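PDB 2OA9: R.MvaI, which probably cuts DNA within a short, asymmetrically recognised target sequence, acting as a monomeric restriction endonuclease of the PDDEXK clan. Local coordinates for residues S5-L8 and N9-E13; T85-R88 and N89-K93. One frame throughout, in Å; residues are numbered along the deposited sequence.

Contact 1: residues S5-L8 and N9-E13; sequences SEYL and NLLKE
The first turns of helix 6-19 start from an N-cap at Ser5, whose carbonyl is also the first to be taken by the helix, receiving Asn9 N. The Ser5 side chain caps the same end: OG accepts from Leu8 N at 3.1 Å along an almost straight N-H line of 171°. Its chi1 of 164° turns OG toward the opening turn, where Leu8 N has no carbonyl of an earlier helical turn to bond to. From there the regular i to i+4 ladder runs on, with Leu10 N to Glu6 O the longest rung at 3.3 Å and Lys12 N to Leu8 O at 2.9 Å. Glu6 O has a second donor, a water 2.8 Å away that in turn accepts from Asn9 ND2 at 3.0 Å, a bridge from the backbone of one turn to the side chain of the next.

In this nuclease of the PDDEXK clan the helix turns Tyr7, Leu8 and Leu11 to the rest of the protein. Leu8 and Leu11 both rest on Leu189 of strand 179-192, and Leu11 also reaches Phe54 and Ile57. The Tyr7 ring meets Leu11 obliquely and loosely, CE2 to CD2 at 4.5 Å, while its hydroxyl is hydrogen-bonded to Asp53 O; Asp53 is a calcium ligand in another structure of this enzyme, so the helix abuts that metal-binding loop. On the flank, the extended Lys12 chain runs back across Leu8. Lys12 CG stands beside its backbone N and anti to the carbonyl carbon (chi1 -66°), and the chain then passes Leu8 O, bringing CE tightly against Leu8 CG at 3.5 Å and NZ to within 3.4 Å of Leu8 CD2.

Contact 2: residues T85-R88 and N89-K93; sequences TMLR and NRYGK
Met86 O receives Arg90 N at 2.8 Å, the shortest of the backbone bonds that close the last turns of helix 83-91. At its C-terminal end the ladder weakens: Gly92 is the first residue to leave helical geometry, and Gly92 N gives Arg88 O only a weak bond, bent to 129°. Three side chains interlock on one flank. Met86, bent at chi2 (-87°) and chi3, lays SD over the centre of one face of the Arg90 guanidinium, 3.8 Å from CZ. Met86 SD also makes a Met-aromatic contact with Tyr91, 4.7 Å from the ring centroid and oblique to it. Arg90 NH1 donates to Tyr91 OH at 3.1 Å with the oxygen lying in the guanidinium plane, which should limit rotation of the group; that hydroxyl is also hydrogen-bonded to Asp145 of strand 143-151. Leu87 CD2 meets the ring at its edge, near CD1.

On another side of the helix, Arg88 and Asn89 run alongside each other, their flat ends turned 59° apart, with Asn89 OD1 above one guanidinium face, offset toward its rim. The Arg88 guanidinium group is hydrogen-bonded to Thr225 OG1, Asn100 O and Gly223 O, which fix its position. A water completes this side, donating to Asn89 OD1 at 2.7 Å and accepting weakly from Arg88 NH1 at 3.0 Å.

In the fold
From the N terminus the chain enters contact 1 at the start of helix 6-19, and reaches contact 2 only in helix 83-91. Each is a local contact that closes successive helical turns and no longer loop; the two neither nest nor cross. They lie on opposite sides of the chain's centre, with centres about 46 Å apart and nearest atoms about 35 Å apart. The 5-13 segment sets the first helix against strand 179-192 of the mixed sheet and the loop holding Asp53. The 85-93 segment instead wedges between strand 143-151 of the three-stranded sheet and strands 100-106 and 207-215 of the antiparallel five-stranded sheet, whose edge strand 93-94 begins at the segment's last residue.

Contact 1: residues S5-L8 and N9-E13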
ATOM      1  N   SER A   5       5.357   7.541  21.660  1.00 15.41           N
ATOM      2  CA  SER A   5       5.537   8.616  20.697  1.00 15.25           C
ATOM      3  C   SER A   5       4.708   9.847  21.085  1.00 14.99           C
ATOM      4  O   SER A   5       3.507   9.718  21.328  1.00 13.48           O
ATOM      5  CB  SER A   5       5.068   8.071  19.315  1.00 16.36           C
ATOM      6  OG  SER A   5       4.867   9.128  18.420  1.00 19.58           O
ATOM      7  N   GLU A   6       5.305  11.044  21.108  1.00 14.49           N
ATOM      8  CA  GLU A   6       4.546  12.273  21.376  1.00 16.11           C
ATOM      9  C   GLU A   6       3.496  12.495  20.308  1.00 15.50           C
ATOM     10  O   GLU A   6       2.379  12.871  20.592  1.00 16.67           O
ATOM     11  CB  GLU A   6       5.445  13.525  21.431  1.00 18.18           C
ATOM     12  CG  GLU A   6       6.563  13.487  22.438  1.00 21.41           C
ATOM     13  CD  GLU A   6       6.969  14.870  22.907  0.50 21.76           C
ATOM     14  OE1 GLU A   6       7.343  15.692  22.054  0.50 25.63           O
ATOM     15  OE2 GLU A   6       6.924  15.131  24.113  0.50 20.31           O
ATOM     16  N   TYR A   7       3.860  12.272  19.065  1.00 14.71           N
ATOM     17  CA  TYR A   7       2.921  12.533  17.975  1.00 14.57           C
ATOM     18  C   TYR A   7       1.726  11.584  18.043  1.00 14.23           C
ATOM     19  O   TYR A   7       0.569  11.994  17.935  1.00 13.46           O
ATOM     20  CB  TYR A   7       3.620  12.402  16.617  1.00 15.00           C
ATOM     21  CG  TYR A   7       2.738  12.745  15.452  1.00 18.04           C
ATOM     22  CD1 TYR A   7       2.525  14.070  15.105  1.00 22.46           C
ATOM     23  CD2 TYR A   7       2.133  11.765  14.712  1.00 21.96           C
ATOM     24  CE1 TYR A   7       1.714  14.417  14.043  1.00 24.95           C
ATOM     25  CE2 TYR A   7       1.324  12.100  13.617  1.00 20.86           C
ATOM     26  CZ  TYR A   7       1.132  13.432  13.302  1.00 24.18           C
ATOM     27  OH  TYR A   7       0.335  13.771  12.226  1.00 27.32           O
ATOM     28  N   LEU A   8       2.025  10.311  18.235  1.00 14.41           N
ATOM     29  CA  LEU A   8       0.987   9.332  18.349  1.00 15.09           C
ATOM     30  C   LEU A   8       0.071   9.602  19.526  1.00 14.79           C
ATOM     31  O   LEU A   8      -1.140   9.389  19.441  1.00 15.14           O
ATOM     32  CB  LEU A   8       1.625   7.938  18.453  1.00 16.43           C
ATOM     33  CG  LEU A   8       0.641   6.775  18.422  1.00 18.81           C
ATOM     34  CD1 LEU A   8      -0.281   6.832  17.202  1.00 19.82           C
ATOM     35  CD2 LEU A   8       1.375   5.469  18.449  1.00 23.02           C
ATOM     36  N   ASN A   9       0.618  10.049  20.655  1.00 14.08           N
ATOM     37  CA  ASN A   9      -0.220  10.393  21.788  1.00 14.65           C
ATOM     38  C   ASN A   9      -1.272  11.421  21.391  1.00 13.94           C
ATOM     39  O   ASN A   9      -2.449  11.269  21.738  1.00 13.86           O
ATOM     40  CB  ASN A   9       0.644  10.912  22.943  1.00 15.16           C
ATOM     41  CG  ASN A   9      -0.181  11.561  24.111  1.00 15.61           C
ATOM     42  OD1 ASN A   9      -0.852  10.872  24.822  1.00 22.29           O
ATOM     43  ND2 ASN A   9      -0.050  12.847  24.280  1.00 22.62           N
ATOM     44  N   LEU A  10      -0.847  12.443  20.674  1.00 12.76           N
ATOM     45  CA  LEU A  10      -1.758  13.519  20.231  1.00 12.82           C
ATOM     46  C   LEU A  10      -2.777  13.043  19.188  1.00 13.55           C
ATOM     47  O   LEU A  10      -3.938  13.389  19.247  1.00 12.86           O
ATOM     48  CB  LEU A  10      -0.976  14.735  19.678  1.00 14.77           C
ATOM     49  CG  LEU A  10      -0.265  15.511  20.793  1.00 17.13           C
ATOM     50  CD1 LEU A  10       0.711  16.529  20.226  1.00 20.20           C
ATOM     51  CD2 LEU A  10      -1.261  16.187  21.739  1.00 20.18           C
ATOM     52  N   LEU A  11      -2.326  12.244  18.232  1.00 13.77           N
ATOM     53  CA  LEU A  11      -3.207  11.699  17.218  1.00 13.75           C
ATOM     54  C   LEU A  11      -4.259  10.803  17.837  1.00 13.26           C
ATOM     55  O   LEU A  11      -5.442  10.927  17.499  1.00 12.98           O
ATOM     56  CB  LEU A  11      -2.400  11.007  16.128  1.00 14.46           C
ATOM     57  CG  LEU A  11      -3.235  10.260  15.065  1.00 13.37           C
ATOM     58  CD1 LEU A  11      -4.114  11.273  14.342  1.00 13.88           C
ATOM     59  CD2 LEU A  11      -2.286   9.490  14.188  1.00 14.67           C
ATOM     60  N   LYS A  12      -3.856   9.921  18.750  1.00 13.00           N
ATOM     61  CA  LYS A  12      -4.821   9.052  19.435  1.00 13.35           C
ATOM     62  C   LYS A  12      -5.814   9.892  20.227  1.00 13.58           C
ATOM     63  O   LYS A  12      -6.984   9.573  20.228  1.00 15.00           O
ATOM     64  CB  LYS A  12      -4.179   7.998  20.329  1.00 13.94           C
ATOM     65  CG  LYS A  12      -3.381   6.963  19.589  1.00 17.27           C
ATOM     66  CD  LYS A  12      -2.640   6.063  20.576  1.00 20.13           C
ATOM     67  CE  LYS A  12      -1.880   4.911  19.934  0.50 21.93           C
ATOM     68  NZ  LYS A  12      -0.825   4.353  20.809  0.50 25.94           N
ATOM     69  N   GLU A  13      -5.327  10.915  20.929  1.00 13.58           N
ATOM     70  CA  GLU A  13      -6.207  11.803  21.678  1.00 14.25           C
ATOM     71  C   GLU A  13      -7.222  12.482  20.774  1.00 14.15           C
ATOM     72  O   GLU A  13      -8.399  12.566  21.125  1.00 14.28           O
ATOM     73  CB  GLU A  13      -5.388  12.806  22.504  1.00 14.52           C
ATOM     74  CG  GLU A  13      -6.195  13.883  23.224  1.00 15.58           C
ATOM     75  CD  GLU A  13      -5.376  14.749  24.166  1.00 19.49           C
ATOM     76  OE1 GLU A  13      -4.134  14.707  24.126  1.00 21.61           O
ATOM     77  OE2 GLU A  13      -6.018  15.466  24.989  1.00 20.40           O
TER
HETATM   78  O   HOH W   1       2.136  14.359  22.916  1.00 29.42           O

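Contact 2: residues T85-R88 and N89-K93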
ATOM      1  N   THR A  85      15.160  -2.795 -16.612  1.00 14.04           N
ATOM      2  CA  THR A  85      15.477  -2.837 -18.026  1.00 13.96           C
ATOM      3  C   THR A  85      15.669  -4.251 -18.557  1.00 13.61           C
ATOM      4  O   THR A  85      15.169  -4.607 -19.609  1.00 14.10           O
ATOM      5  CB  THR A  85      16.707  -1.987 -18.331  1.00 15.36           C
ATOM      6  OG1 THR A  85      16.461  -0.628 -17.893  1.00 15.79           O
ATOM      7  CG2 THR A  85      17.024  -1.958 -19.829  1.00 14.62           C
ATOM      8  N   MET A  86      16.394  -5.095 -17.802  1.00 13.94           N
ATOM      9  CA  MET A  86      16.513  -6.495 -18.222  1.00 15.20           C
ATOM     10  C   MET A  86      15.163  -7.175 -18.294  1.00 13.88           C
ATOM     11  O   MET A  86      14.862  -7.920 -19.219  1.00 14.83           O
ATOM     12  CB  MET A  86      17.432  -7.284 -17.300  1.00 14.69           C
ATOM     13  CG  MET A  86      17.660  -8.724 -17.722  1.00 16.03           C
ATOM     14  SD  MET A  86      16.394  -9.903 -17.098  1.00 16.73           S
ATOM     15  CE  MET A  86      16.818  -9.835 -15.407  1.00 18.88           C
ATOM     16  N   LEU A  87      14.325  -6.941 -17.287  1.00 13.27           N
ATOM     17  CA  LEU A  87      13.058  -7.631 -17.208  1.00 13.33           C
ATOM     18  C   LEU A  87      12.182  -7.278 -18.387  1.00 14.00           C
ATOM     19  O   LEU A  87      11.548  -8.132 -19.000  1.00 14.14           O
ATOM     20  CB  LEU A  87      12.322  -7.314 -15.916  1.00 13.92           C
ATOM     21  CG  LEU A  87      12.896  -7.869 -14.625  1.00 13.39           C
ATOM     22  CD1 LEU A  87      12.151  -7.244 -13.435  1.00 13.99           C
ATOM     23  CD2 LEU A  87      12.809  -9.391 -14.569  1.00 15.58           C
ATOM     24  N   ARG A  88      12.128  -6.006 -18.734  1.00 13.05           N
ATOM     25  CA  ARG A  88      11.248  -5.626 -19.820  1.00 13.83           C
ATOM     26  C   ARG A  88      11.745  -6.157 -21.164  1.00 12.42           C
ATOM     27  O   ARG A  88      10.953  -6.682 -21.944  1.00 12.80           O
ATOM     28  CB  ARG A  88      10.994  -4.106 -19.816  1.00 15.18           C
ATOM     29  CG  ARG A  88      11.984  -3.262 -20.476  1.00 18.00           C
ATOM     30  CD  ARG A  88      11.583  -1.764 -20.492  1.00 16.73           C
ATOM     31  NE  ARG A  88      12.709  -1.063 -20.967  1.00 17.88           N
ATOM     32  CZ  ARG A  88      12.945  -0.809 -22.249  1.00 15.38           C
ATOM     33  NH1 ARG A  88      12.104  -1.208 -23.210  1.00 14.88           N
ATOM     34  NH2 ARG A  88      14.063  -0.187 -22.597  1.00 17.72           N
ATOM     35  N   ASN A  89      13.058  -6.021 -21.390  1.00 13.07           N
ATOM     36  CA  ASN A  89      13.615  -6.397 -22.680  1.00 12.03           C
ATOM     37  C   ASN A  89      13.604  -7.925 -22.837  1.00 12.24           C
ATOM     38  O   ASN A  89      13.253  -8.436 -23.897  1.00 15.19           O
ATOM     39  CB  ASN A  89      15.003  -5.867 -22.869  1.00 11.86           C
ATOM     40  CG  ASN A  89      14.993  -4.435 -23.375  1.00 12.90           C
ATOM     41  OD1 ASN A  89      14.007  -4.035 -23.935  1.00 18.23           O
ATOM     42  ND2 ASN A  89      16.035  -3.683 -23.126  1.00 18.36           N
ATOM     43  N   ARG A  90      13.952  -8.657 -21.788  1.00 10.87           N
ATOM     44  CA  ARG A  90      14.056 -10.112 -21.884  1.00 11.70           C
ATOM     45  C   ARG A  90      12.686 -10.778 -21.822  1.00 10.39           C
ATOM     46  O   ARG A  90      12.373 -11.623 -22.651  1.00 11.98           O
ATOM     47  CB  ARG A  90      14.986 -10.685 -20.817  1.00 11.50           C
ATOM     48  CG  ARG A  90      15.213 -12.169 -20.972  1.00 11.81           C
ATOM     49  CD  ARG A  90      16.056 -12.772 -19.906  1.00 11.94           C
ATOM     50  NE  ARG A  90      17.428 -12.282 -19.908  1.00  9.88           N
ATOM     51  CZ  ARG A  90      18.290 -12.570 -18.933  1.00 10.56           C
ATOM     52  NH1 ARG A  90      17.920 -13.303 -17.891  1.00 13.05           N
ATOM     53  NH2 ARG A  90      19.523 -12.081 -18.974  1.00 12.41           N
ATOM     54  N   TYR A  91      11.863 -10.406 -20.845  1.00 11.55           N
ATOM     55  CA  TYR A  91      10.622 -11.132 -20.545  1.00 11.82           C
ATOM     56  C   TYR A  91       9.351 -10.397 -20.956  1.00 12.54           C
ATOM     57  O   TYR A  91       8.275 -10.974 -20.902  1.00 12.69           O
ATOM     58  CB  TYR A  91      10.528 -11.508 -19.061  1.00 12.18           C
ATOM     59  CG  TYR A  91      11.736 -12.239 -18.525  1.00 10.90           C
ATOM     60  CD1 TYR A  91      12.419 -11.745 -17.399  1.00 11.91           C
ATOM     61  CD2 TYR A  91      12.206 -13.407 -19.095  1.00 11.93           C
ATOM     62  CE1 TYR A  91      13.556 -12.386 -16.907  1.00 12.17           C
ATOM     63  CE2 TYR A  91      13.309 -14.057 -18.593  1.00 12.28           C
ATOM     64  CZ  TYR A  91      14.016 -13.541 -17.491  1.00 11.83           C
ATOM     65  OH  TYR A  91      15.127 -14.167 -17.009  1.00 13.69           O
ATOM     66  N   GLY A  92       9.462  -9.156 -21.401  1.00 12.66           N
ATOM     67  CA  GLY A  92       8.294  -8.341 -21.719  1.00 13.83           C
ATOM     68  C   GLY A  92       7.765  -8.579 -23.123  1.00 14.34           C
ATOM     69  O   GLY A  92       8.175  -9.505 -23.812  1.00 15.18           O
ATOM     70  N   LYS A  93       6.882  -7.694 -23.570  1.00 15.93           N
ATOM     71  CA  LYS A  93       6.240  -7.832 -24.877  1.00 16.78           C
ATOM     72  C   LYS A  93       6.347  -6.513 -25.606  1.00 17.58           C
ATOM     73  O   LYS A  93       6.570  -5.475 -24.993  1.00 16.48           O
ATOM     74  CB  LYS A  93       4.791  -8.241 -24.740  1.00 18.08           C
ATOM     75  CG  LYS A  93       3.891  -7.215 -24.079  1.00 21.44           C
ATOM     76  CD  LYS A  93       2.374  -7.588 -24.130  1.00 25.32           C
ATOM     77  CE  LYS A  93       1.571  -6.823 -23.094  1.00 28.80           C
ATOM     78  NZ  LYS A  93       0.130  -7.235 -23.054  0.50 29.74           N
TER
HETATM   79  O   HOH W   2      12.706  -2.598 -25.857  1.00 31.83           O